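Local structure of macrophage migration inhibitory factor-like protein (Leishmania major, 3FWT) at residues 25-30 with 78-83. The protein belongs to the macrophage migration inhibitory factor family, whose small alpha/beta subunits assemble here as a trimer. Sequence-based numbering, arbitrary orientation.
Sequences QTIVSV and AAYVRV
The guanidinium of R82 receives the amide oxygen of Q25 at its edge, with OE1 lying near the guanidinium plane, while the amide itself stands almost upright to that plane, at 86°. The Y80 ring is met obliquely by I27, whose CD1 comes to 3.7 Å from CD2 of the tyrosine, and it also stacks with F23 of a second subunit. These groups share one face of the central mixed sheet of the MIF fold, in which strands 22-28 and 79-85 run antiparallel as inner neighbours. Four backbone bonds fix the register: Q25 with R82 and I27 with Y80 are hydrogen-bonded pairs, the bond from I27 N to Y80 O being the straighter of its pair at 169°. T26 with V81 and V28 with A79 are non-hydrogen-bonded pairs. Their side chains take the other face, where V28 CG1 packs on A79 CB at 3.8 Å, helix 92-109 covers A79 and V81, and T26 OG1 is hydrogen-bonded to Y44 OH.

The Q25/R82 face is turned to the trimer interface, where Y80 OH is hydrogen-bonded to E84 and R82 of the second subunit and R82 NH2 to Y80 OH of the third. The buried guanidinium also forms a salt bridge through NE with E84 of its own chain, which probably offsets the charge of the R82 side chains from the other two subunits.

Q25 stretches out fully, CG anti to the backbone N and the chain extended beyond it; with NE2 hydrogen-bonded to S64 OG and OE1 to R82, the amide is held at both ends, which probably fixes its rotation. The R82 chain bends at chi3 (78°) to bring its end back toward Q25: NH1 donates to OE1 at 2.6 Å, whereas NH2 makes just a weak bond to the same OE1 at 3.3 Å.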
ATOM      1  N   GLN A  25       5.569  -3.325   4.769  1.00 11.08           N
ATOM      2  CA  GLN A  25       5.438  -1.875   4.989  1.00 11.10           C
ATOM      3  C   GLN A  25       4.801  -1.510   6.334  1.00 11.01           C
ATOM      4  O   GLN A  25       3.680  -1.886   6.626  1.00  9.81           O
ATOM      5  CB  GLN A  25       4.592  -1.191   3.858  1.00 10.64           C
ATOM      6  CG  GLN A  25       4.599   0.373   4.074  1.00 11.47           C
ATOM      7  CD  GLN A  25       3.818   1.227   3.050  1.00 12.74           C
ATOM      8  OE1 GLN A  25       3.060   0.729   2.246  1.00 16.54           O
ATOM      9  NE2 GLN A  25       4.171   2.501   3.004  1.00 16.37           N
ATOM     10  N   THR A  26       5.525  -0.727   7.120  1.00 10.93           N
ATOM     11  CA  THR A  26       5.093  -0.349   8.429  1.00 11.06           C
ATOM     12  C   THR A  26       4.746   1.128   8.282  1.00 11.35           C
ATOM     13  O   THR A  26       5.619   1.910   7.986  1.00 13.02           O
ATOM     14  CB  THR A  26       6.241  -0.489   9.464  1.00 10.30           C
ATOM     15  OG1 THR A  26       6.561  -1.882   9.660  1.00 10.68           O
ATOM     16  CG2 THR A  26       5.836   0.096  10.822  1.00  9.92           C
ATOM     17  N   ILE A  27       3.506   1.466   8.588  1.00 10.50           N
ATOM     18  CA  ILE A  27       2.955   2.844   8.611  1.00 10.45           C
ATOM     19  C   ILE A  27       2.618   3.165  10.086  1.00  9.27           C
ATOM     20  O   ILE A  27       1.759   2.497  10.694  1.00 10.18           O
ATOM     21  CB  ILE A  27       1.746   2.983   7.709  1.00  8.76           C
ATOM     22  CG1 ILE A  27       2.029   2.374   6.330  1.00 10.74           C
ATOM     23  CG2 ILE A  27       1.194   4.477   7.682  1.00 13.59           C
ATOM     24  CD1 ILE A  27       0.839   2.594   5.309  1.00  8.93           C
ATOM     25  N   VAL A  28       3.298   4.186  10.608  1.00  7.99           N
ATOM     26  CA  VAL A  28       3.146   4.613  11.999  1.00  9.04           C
ATOM     27  C   VAL A  28       2.954   6.117  12.112  1.00 11.34           C
ATOM     28  O   VAL A  28       3.485   6.879  11.310  1.00  7.90           O
ATOM     29  CB  VAL A  28       4.267   4.095  12.905  1.00  9.13           C
ATOM     30  CG1 VAL A  28       4.330   2.584  12.765  1.00 10.57           C
ATOM     31  CG2 VAL A  28       5.700   4.630  12.590  1.00  4.10           C
ATOM     32  N   SER A  29       2.116   6.527  13.080  1.00 11.16           N
ATOM     33  CA  SER A  29       1.896   7.965  13.307  1.00 11.13           C
ATOM     34  C   SER A  29       2.973   8.632  14.163  1.00 11.03           C
ATOM     35  O   SER A  29       3.097   9.852  14.135  1.00 12.03           O
ATOM     36  CB  SER A  29       0.546   8.209  13.924  1.00 11.88           C
ATOM     37  OG  SER A  29       0.395   7.353  15.048  1.00 12.67           O
ATOM     38  N   VAL A  30       3.791   7.840  14.855  1.00  9.53           N
ATOM     39  CA  VAL A  30       4.964   8.341  15.576  1.00 10.74           C
ATOM     40  C   VAL A  30       6.202   8.546  14.677  1.00 12.35           C
ATOM     41  O   VAL A  30       6.252   8.091  13.550  1.00 13.41           O
ATOM     42  CB  VAL A  30       5.401   7.347  16.675  1.00 11.27           C
ATOM     43  CG1 VAL A  30       4.244   6.891  17.505  1.00 13.25           C
ATOM     44  CG2 VAL A  30       6.055   6.071  16.048  1.00  7.93           C
ATOM     45  N   ALA A  78      -0.810   4.903  16.551  1.00 10.79           N
ATOM     46  CA  ALA A  78      -1.330   3.641  16.093  1.00 10.38           C
ATOM     47  C   ALA A  78      -0.423   3.167  14.917  1.00 12.53           C
ATOM     48  O   ALA A  78       0.412   3.933  14.383  1.00  8.91           O
ATOM     49  CB  ALA A  78      -2.750   3.908  15.560  1.00 10.91           C
ATOM     50  N   ALA A  79      -0.575   1.910  14.513  1.00 11.73           N
ATOM     51  CA  ALA A  79       0.278   1.382  13.462  1.00 11.56           C
ATOM     52  C   ALA A  79      -0.513   0.537  12.497  1.00 13.65           C
ATOM     53  O   ALA A  79      -1.486  -0.113  12.904  1.00 15.11           O
ATOM     54  CB  ALA A  79       1.409   0.499  14.104  1.00 11.31           C
ATOM     55  N   TYR A  80      -0.050   0.445  11.242  1.00 12.64           N
ATOM     56  CA  TYR A  80      -0.639  -0.526  10.284  1.00 12.66           C
ATOM     57  C   TYR A  80       0.534  -1.167   9.589  1.00 12.93           C
ATOM     58  O   TYR A  80       1.476  -0.438   9.164  1.00 10.62           O
ATOM     59  CB  TYR A  80      -1.552   0.221   9.277  1.00 10.97           C
ATOM     60  CG  TYR A  80      -1.766  -0.503   7.983  1.00 14.04           C
ATOM     61  CD1 TYR A  80      -2.798  -1.420   7.812  1.00 14.99           C
ATOM     62  CD2 TYR A  80      -0.898  -0.305   6.931  1.00 17.27           C
ATOM     63  CE1 TYR A  80      -2.965  -2.065   6.575  1.00 18.27           C
ATOM     64  CE2 TYR A  80      -1.057  -0.955   5.717  1.00 12.72           C
ATOM     65  CZ  TYR A  80      -2.098  -1.827   5.557  1.00 17.53           C
ATOM     66  OH  TYR A  80      -2.187  -2.531   4.354  1.00 21.38           O
ATOM     67  N   VAL A  81       0.536  -2.511   9.503  1.00 10.87           N
ATOM     68  CA  VAL A  81       1.624  -3.193   8.767  1.00 10.24           C
ATOM     69  C   VAL A  81       1.074  -4.035   7.645  1.00 12.94           C
ATOM     70  O   VAL A  81       0.101  -4.806   7.898  1.00 13.42           O
ATOM     71  CB  VAL A  81       2.380  -4.112   9.745  1.00 10.25           C
ATOM     72  CG1 VAL A  81       3.471  -4.906   8.992  1.00 12.78           C
ATOM     73  CG2 VAL A  81       2.945  -3.215  10.941  1.00  8.91           C
ATOM     74  N   ARG A  82       1.613  -3.885   6.413  1.00 12.42           N
ATOM     75  CA  ARG A  82       1.125  -4.665   5.287  1.00 11.76           C
ATOM     76  C   ARG A  82       2.234  -5.688   4.959  1.00 12.82           C
ATOM     77  O   ARG A  82       3.378  -5.302   4.687  1.00 12.81           O
ATOM     78  CB  ARG A  82       0.883  -3.784   4.066  1.00 14.59           C
ATOM     79  CG  ARG A  82       0.206  -4.541   2.892  1.00 12.49           C
ATOM     80  CD  ARG A  82      -0.195  -3.630   1.771  1.00 16.99           C
ATOM     81  NE  ARG A  82       0.957  -3.234   0.922  1.00 23.57           N
ATOM     82  CZ  ARG A  82       1.627  -2.063   1.015  1.00 24.65           C
ATOM     83  NH1 ARG A  82       1.241  -1.127   1.878  1.00 26.96           N
ATOM     84  NH2 ARG A  82       2.666  -1.797   0.217  1.00 23.44           N
ATOM     85  N   VAL A  83       1.914  -6.990   5.002  1.00 11.47           N
ATOM     86  CA  VAL A  83       2.913  -8.016   4.751  1.00 13.52           C
ATOM     87  C   VAL A  83       2.552  -8.601   3.396  1.00 12.78           C
ATOM     88  O   VAL A  83       1.411  -9.019   3.190  1.00 13.91           O
ATOM     89  CB  VAL A  83       2.835  -9.149   5.773  1.00 12.89           C
ATOM     90  CG1 VAL A  83       4.026 -10.207   5.602  1.00 11.29           C
ATOM     91  CG2 VAL A  83       2.789  -8.564   7.223  1.00 12.83           C
TER